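Local coordinates for protein MB2760 (Mycobacterium tuberculosis, PDB 2BNG) that hydrolyses bulky lipophilic epoxides such as cholesterol 5,6-oxide and 9,10-epoxystearic acid in vitro, with a physiological substrate that is still unidentified, at residues 98-103 / 131-136; 108-113 / 120-125. All coordinates share one frame; numbering follows the deposited sequence.

Interaction 1. Residues 98-103 / 131-136; sequences GPLRVQ and KGLLRG
Strand residues 100-103 run nearly antiparallel to helix residues 131-136, at 153°, and the axes approach to 6.6 Å where Gly132 and Gly136, without side chains, meet the strand. These two glycines, one helical turn apart, face the strand backbone. Gly136 CA lies 3.3 Å from Arg101 O. Gly132 CA makes a CH···O contact with Gln103 O. No direct hydrogen bond joins the segments, but two waters bridge them. One accepts from Arg101 N and donates to Pro99 O and Gly136 O. The other accepts from Gln103 N and donates to Gly132 O, with the water oxygen 2.7 Å from that atom.

The apolar contacts come from branch ends. With CG anti to the backbone N (chi1 177°) and chi2 near 62°, Leu100 sends CD1 to 3.5 Å from Gly136 C. Val102 uses both methyls: CG1 lies against the Gly132-Leu133 peptide, and CG2 meets Leu133 CD1 at 3.8 Å.

The end of the Arg101 side chain leads away from the helix. Its NE and NH2 both donate, side-on, to Gln103 OE1, which sits near the guanidinium plane. NH2 also forms a salt bridge with Glu74, and Gln103 NE2 bonds to Thr148 O of the C-terminal tail. This is close glycine-mediated packing of the C-terminal helix 126-139 on the start of sheet strand 100-113, in a limonene-epoxide-hydrolase domain of the NTF2 clan.

Interaction 2. Residues 108-113 / 120-125; sequences GVFEVD and WRDYFD
Phe110 CG stands anti to its carbonyl carbon (chi1 -54°) and Trp120 CG anti to its backbone nitrogen (chi1 171°), and the two side chains rise next to each other from the same face of the sheet. The rings are nearly parallel, at 11°, but offset, with little overlap between the phenyl and the indole five-membered ring. The centroids of these two rings are 4.8 Å apart, and Phe110 CE2 is the ring atom nearest Trp120 CD1. Tyr46 stacks on Trp120, and Phe24 meets it edge-to-face.

The backbones form the antiparallel hairpin of strands 100-113 and 116-123. Val109 and Arg121 are a hydrogen-bonded pair: Val109 N donates to Arg121 O at 2.8 Å, and Arg121 N returns a bond to Val109 O at 2.9 Å. Gly108 and Asp122 form a non-hydrogen-bonded pair, with Asp122 OD1 3.3 Å from Gly108 CA.

Asp122, assigned as the proton acceptor of the active site, shares a sheet face with Phe110 and Trp120. Its OD2 receives a weak bond from Trp120 NE1 and a salt bridge from Arg91, and the side chain of Asp93, assigned as the proton donor, is about 5 Å from its own.

Val109 and Arg121 project from the other face. Val109 CG2 touches Arg121 CB at 3.8 Å, and CG1 meets the edge of the Tyr123 ring. Arg121 pairs through NE with Glu47 and through NH1 with Glu90 of the second subunit, which also bonds Tyr123 OH.

In the fold
From the N terminus, the chain passes through helices 13-30, 33-39 and 57-65 and four of the six sheet strands before strand 100-113, which serves both contacts. Its first residues, 100-103, and the turn before them belong to interaction 1, and its end, 108-113, to interaction 2. The chain turns at once into strand 116-123, so interaction 2 closes a short hairpin. Helix 126-139 then follows, and interaction 1 closes the longer loop that contains that hairpin. The contacts do not cross. Their centres are 23 Å apart, on opposite sides of the chain's centre. Interaction 2 pairs neighbouring sheet strands, while interaction 1 ties the C-terminal helix to the sheet.

Interaction 1. Residues 98-103 / 131-136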
loop_
_atom_site.group_PDB
_atom_site.type_symbol
_atom_site.label_atom_id
_atom_site.label_comp_id
_atom_site.label_asym_id
_atom_site.label_seq_id
_atom_site.Cartn_x
_atom_site.Cartn_y
_atom_site.Cartn_z
ATOM N N GLY C 98 21.347 35.907 -22.368
ATOM C CA GLY C 98 21.987 36.190 -21.094
ATOM C C GLY C 98 20.956 36.401 -19.991
ATOM O O GLY C 98 20.112 35.514 -19.743
ATOM N N PRO C 99 20.987 37.593 -19.338
ATOM C CA PRO C 99 20.090 37.849 -18.198
ATOM C C PRO C 99 18.740 38.399 -18.638
ATOM O O PRO C 99 17.853 38.559 -17.803
ATOM C CB PRO C 99 20.841 38.907 -17.387
ATOM C CG PRO C 99 21.654 39.693 -18.446
ATOM C CD PRO C 99 21.858 38.757 -19.641
ATOM N N LEU C 100 18.596 38.691 -19.931
ATOM C CA LEU C 100 17.326 39.145 -20.493
ATOM C C LEU C 100 16.395 37.971 -20.833
ATOM O O LEU C 100 16.751 37.089 -21.624
ATOM C CB LEU C 100 17.576 40.004 -21.741
ATOM C CG LEU C 100 16.337 40.492 -22.500
ATOM C CD1 LEU C 100 15.446 41.413 -21.607
ATOM C CD2 LEU C 100 16.709 41.161 -23.846
ATOM N N ARG C 101 15.206 37.961 -20.235
ATOM C CA ARG C 101 14.214 36.938 -20.526
ATOM C C ARG C 101 12.948 37.574 -21.066
ATOM O O ARG C 101 12.370 38.457 -20.425
ATOM C CB ARG C 101 13.906 36.131 -19.271
ATOM C CG ARG C 101 12.711 35.206 -19.393
ATOM C CD ARG C 101 12.386 34.636 -18.034
ATOM N NE ARG C 101 11.399 33.584 -18.171
ATOM C CZ ARG C 101 11.706 32.302 -18.299
ATOM N NH1 ARG C 101 12.976 31.931 -18.266
ATOM N NH2 ARG C 101 10.741 31.394 -18.471
ATOM N N VAL C 102 12.541 37.146 -22.258
ATOM C CA VAL C 102 11.368 37.696 -22.923
ATOM C C VAL C 102 10.324 36.600 -23.117
ATOM O O VAL C 102 10.526 35.639 -23.860
ATOM C CB VAL C 102 11.719 38.332 -24.303
ATOM C CG1 VAL C 102 10.467 38.909 -24.974
ATOM C CG2 VAL C 102 12.810 39.406 -24.158
ATOM N N GLN C 103 9.197 36.772 -22.452
ATOM C CA GLN C 103 8.185 35.744 -22.382
ATOM C C GLN C 103 6.888 36.225 -23.030
ATOM O O GLN C 103 6.476 37.377 -22.838
ATOM C CB GLN C 103 7.960 35.397 -20.911
ATOM C CG GLN C 103 7.211 34.119 -20.652
ATOM C CD GLN C 103 7.400 33.659 -19.213
ATOM O OE1 GLN C 103 8.488 33.379 -18.804
ATOM N NE2 GLN C 103 6.353 33.607 -18.455
ATOM N N LYS C 131 5.274 43.879 -24.662
ATOM C CA LYS C 131 5.069 43.829 -23.214
ATOM C C LYS C 131 6.025 42.875 -22.517
ATOM O O LYS C 131 6.485 43.160 -21.407
ATOM C CB LYS C 131 3.628 43.453 -22.865
ATOM C CG LYS C 131 2.655 44.604 -23.003
ATOM C CD LYS C 131 1.250 44.241 -22.520
ATOM C CE LYS C 131 0.682 43.054 -23.286
ATOM N NZ LYS C 131 -0.553 42.559 -22.631
ATOM N N GLY C 132 6.318 41.752 -23.168
ATOM C CA GLY C 132 7.276 40.789 -22.652
ATOM C C GLY C 132 8.679 41.365 -22.622
ATOM O O GLY C 132 9.441 41.090 -21.701
ATOM N N LEU C 133 9.008 42.172 -23.632
ATOM C CA LEU C 133 10.310 42.827 -23.723
ATOM C C LEU C 133 10.495 43.879 -22.617
ATOM O O LEU C 133 11.555 43.954 -21.995
ATOM C CB LEU C 133 10.523 43.448 -25.117
ATOM C CG LEU C 133 11.900 44.092 -25.382
ATOM C CD1 LEU C 133 13.051 43.073 -25.225
ATOM C CD2 LEU C 133 11.936 44.763 -26.753
ATOM N N LEU C 134 9.452 44.662 -22.366
ATOM C CA LEU C 134 9.487 45.692 -21.332
ATOM C C LEU C 134 9.648 45.097 -19.956
ATOM O O LEU C 134 10.385 45.626 -19.129
ATOM C CB LEU C 134 8.231 46.558 -21.366
ATOM C CG LEU C 134 8.275 47.643 -22.445
ATOM C CD1 LEU C 134 6.893 48.175 -22.700
ATOM C CD2 LEU C 134 9.157 48.807 -22.097
ATOM N N ARG C 135 8.950 43.997 -19.723
ATOM C CA ARG C 135 9.085 43.293 -18.479
ATOM C C ARG C 135 10.456 42.637 -18.324
ATOM O O ARG C 135 11.004 42.601 -17.225
ATOM C CB ARG C 135 8.027 42.243 -18.369
ATOM C CG ARG C 135 7.867 41.922 -16.977
ATOM C CD ARG C 135 7.049 40.792 -16.854
ATOM N NE ARG C 135 7.204 40.199 -15.551
ATOM C CZ ARG C 135 6.164 39.955 -14.778
ATOM N NH1 ARG C 135 4.977 40.313 -15.224
ATOM N NH2 ARG C 135 6.302 39.385 -13.593
ATOM N N GLY C 136 10.987 42.117 -19.426
ATOM C CA GLY C 136 12.330 41.565 -19.440
ATOM C C GLY C 136 13.339 42.635 -19.079
ATOM O O GLY C 136 14.198 42.446 -18.201
HETATM O O HOH W 1 14.885 39.816 -18.037
HETATM O O HOH W 2 8.817 38.899 -20.240
#

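Interaction 2. Residues 108-113 / 120-125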
loop_
_atom_site.group_PDB
_atom_site.type_symbol
_atom_site.label_atom_id
_atom_site.label_comp_id
_atom_site.label_asym_id
_atom_site.label_seq_id
_atom_site.Cartn_x
_atom_site.Cartn_y
_atom_site.Cartn_z
ATOM N N GLY C 108 1.005 27.396 -31.802
ATOM C CA GLY C 108 1.685 26.757 -32.899
ATOM C C GLY C 108 0.808 25.720 -33.541
ATOM O O GLY C 108 0.084 24.982 -32.846
ATOM N N VAL C 109 0.848 25.678 -34.866
ATOM C CA VAL C 109 0.220 24.589 -35.602
ATOM C C VAL C 109 1.296 23.811 -36.373
ATOM O O VAL C 109 2.197 24.381 -37.002
ATOM C CB VAL C 109 -0.971 25.019 -36.517
ATOM C CG1 VAL C 109 -1.787 26.172 -35.928
ATOM C CG2 VAL C 109 -0.499 25.389 -37.865
ATOM N N PHE C 110 1.200 22.489 -36.276
ATOM C CA PHE C 110 2.160 21.595 -36.906
ATOM C C PHE C 110 1.428 20.639 -37.799
ATOM O O PHE C 110 0.226 20.399 -37.614
ATOM C CB PHE C 110 2.939 20.808 -35.841
ATOM C CG PHE C 110 3.600 21.681 -34.817
ATOM C CD1 PHE C 110 2.856 22.316 -33.824
ATOM C CD2 PHE C 110 4.978 21.879 -34.845
ATOM C CE1 PHE C 110 3.480 23.131 -32.864
ATOM C CE2 PHE C 110 5.604 22.683 -33.892
ATOM C CZ PHE C 110 4.855 23.307 -32.888
ATOM N N GLU C 111 2.159 20.109 -38.771
ATOM C CA GLU C 111 1.744 18.923 -39.488
ATOM C C GLU C 111 2.840 17.883 -39.388
ATOM O O GLU C 111 4.026 18.168 -39.592
ATOM C CB GLU C 111 1.420 19.239 -40.953
ATOM C CG GLU C 111 -0.064 19.268 -41.213
ATOM C CD GLU C 111 -0.419 20.102 -42.412
ATOM O OE1 GLU C 111 0.323 20.047 -43.412
ATOM O OE2 GLU C 111 -1.445 20.820 -42.365
ATOM N N VAL C 112 2.443 16.668 -39.048
ATOM C CA VAL C 112 3.407 15.591 -38.960
ATOM C C VAL C 112 3.051 14.422 -39.871
ATOM O O VAL C 112 1.903 13.996 -39.967
ATOM C CB VAL C 112 3.803 15.203 -37.465
ATOM C CG1 VAL C 112 3.053 16.034 -36.418
ATOM C CG2 VAL C 112 3.697 13.715 -37.206
ATOM N N ASP C 113 4.068 13.953 -40.571
ATOM C CA ASP C 113 3.941 12.901 -41.549
ATOM C C ASP C 113 5.015 11.902 -41.172
ATOM O O ASP C 113 6.210 12.195 -41.273
ATOM C CB ASP C 113 4.171 13.480 -42.956
ATOM C CG ASP C 113 4.246 12.406 -44.049
ATOM O OD1 ASP C 113 3.554 11.366 -43.946
ATOM O OD2 ASP C 113 4.980 12.605 -45.048
ATOM N N TRP C 120 5.628 23.789 -39.434
ATOM C CA TRP C 120 5.767 24.377 -38.097
ATOM C C TRP C 120 5.448 25.862 -38.238
ATOM O O TRP C 120 6.216 26.647 -38.834
ATOM C CB TRP C 120 7.167 24.146 -37.553
ATOM C CG TRP C 120 7.507 24.870 -36.288
ATOM C CD1 TRP C 120 6.639 25.399 -35.385
ATOM C CD2 TRP C 120 8.826 25.109 -35.773
ATOM N NE1 TRP C 120 7.335 25.967 -34.330
ATOM C CE2 TRP C 120 8.680 25.809 -34.553
ATOM C CE3 TRP C 120 10.120 24.803 -36.228
ATOM C CZ2 TRP C 120 9.781 26.196 -33.770
ATOM C CZ3 TRP C 120 11.221 25.206 -35.450
ATOM C CH2 TRP C 120 11.037 25.887 -34.241
ATOM N N ARG C 121 4.285 26.228 -37.712
ATOM C CA ARG C 121 3.743 27.567 -37.883
ATOM C C ARG C 121 3.421 28.190 -36.523
ATOM O O ARG C 121 2.461 27.801 -35.844
ATOM C CB ARG C 121 2.481 27.514 -38.743
ATOM C CG ARG C 121 2.010 28.891 -39.117
ATOM C CD ARG C 121 0.708 28.878 -39.902
ATOM N NE ARG C 121 0.881 28.425 -41.282
ATOM C CZ ARG C 121 -0.002 27.647 -41.908
ATOM N NH1 ARG C 121 -1.092 27.218 -41.268
ATOM N NH2 ARG C 121 0.208 27.254 -43.143
ATOM N N ASP C 122 4.235 29.147 -36.111
ATOM C CA ASP C 122 4.023 29.755 -34.795
ATOM C C ASP C 122 3.361 31.118 -34.954
ATOM O O ASP C 122 3.796 31.940 -35.773
ATOM C CB ASP C 122 5.343 29.854 -34.020
ATOM C CG ASP C 122 5.677 28.572 -33.226
ATOM O OD1 ASP C 122 4.821 27.670 -33.057
ATOM O OD2 ASP C 122 6.819 28.458 -32.738
ATOM N N TYR C 123 2.310 31.325 -34.167
ATOM C CA TYR C 123 1.549 32.562 -34.108
ATOM C C TYR C 123 1.826 33.281 -32.785
ATOM O O TYR C 123 1.827 32.663 -31.725
ATOM C CB TYR C 123 0.053 32.247 -34.117
ATOM C CG TYR C 123 -0.528 31.727 -35.407
ATOM C CD1 TYR C 123 -0.601 30.353 -35.659
ATOM C CD2 TYR C 123 -1.049 32.615 -36.378
ATOM C CE1 TYR C 123 -1.176 29.873 -36.847
ATOM C CE2 TYR C 123 -1.624 32.143 -37.558
ATOM C CZ TYR C 123 -1.683 30.778 -37.776
ATOM O OH TYR C 123 -2.226 30.309 -38.932
ATOM N N PHE C 124 1.995 34.598 -32.844
ATOM C CA PHE C 124 2.139 35.420 -31.642
ATOM C C PHE C 124 1.752 36.862 -31.989
ATOM O O PHE C 124 1.543 37.182 -33.162
ATOM C CB PHE C 124 3.583 35.383 -31.108
ATOM C CG PHE C 124 4.608 35.591 -32.158
ATOM C CD1 PHE C 124 5.214 34.514 -32.770
ATOM C CD2 PHE C 124 4.956 36.869 -32.552
ATOM C CE1 PHE C 124 6.171 34.701 -33.750
ATOM C CE2 PHE C 124 5.901 37.079 -33.533
ATOM C CZ PHE C 124 6.510 36.001 -34.140
ATOM N N ASP C 125 1.697 37.722 -30.966
ATOM C CA ASP C 125 1.243 39.120 -31.085
ATOM C C ASP C 125 2.416 40.064 -30.756
ATOM O O ASP C 125 3.093 39.885 -29.746
ATOM C CB ASP C 125 0.051 39.283 -30.133
ATOM C CG ASP C 125 -0.315 40.723 -29.817
ATOM O OD1 ASP C 125 -0.202 41.620 -30.675
ATOM O OD2 ASP C 125 -0.793 40.957 -28.679
#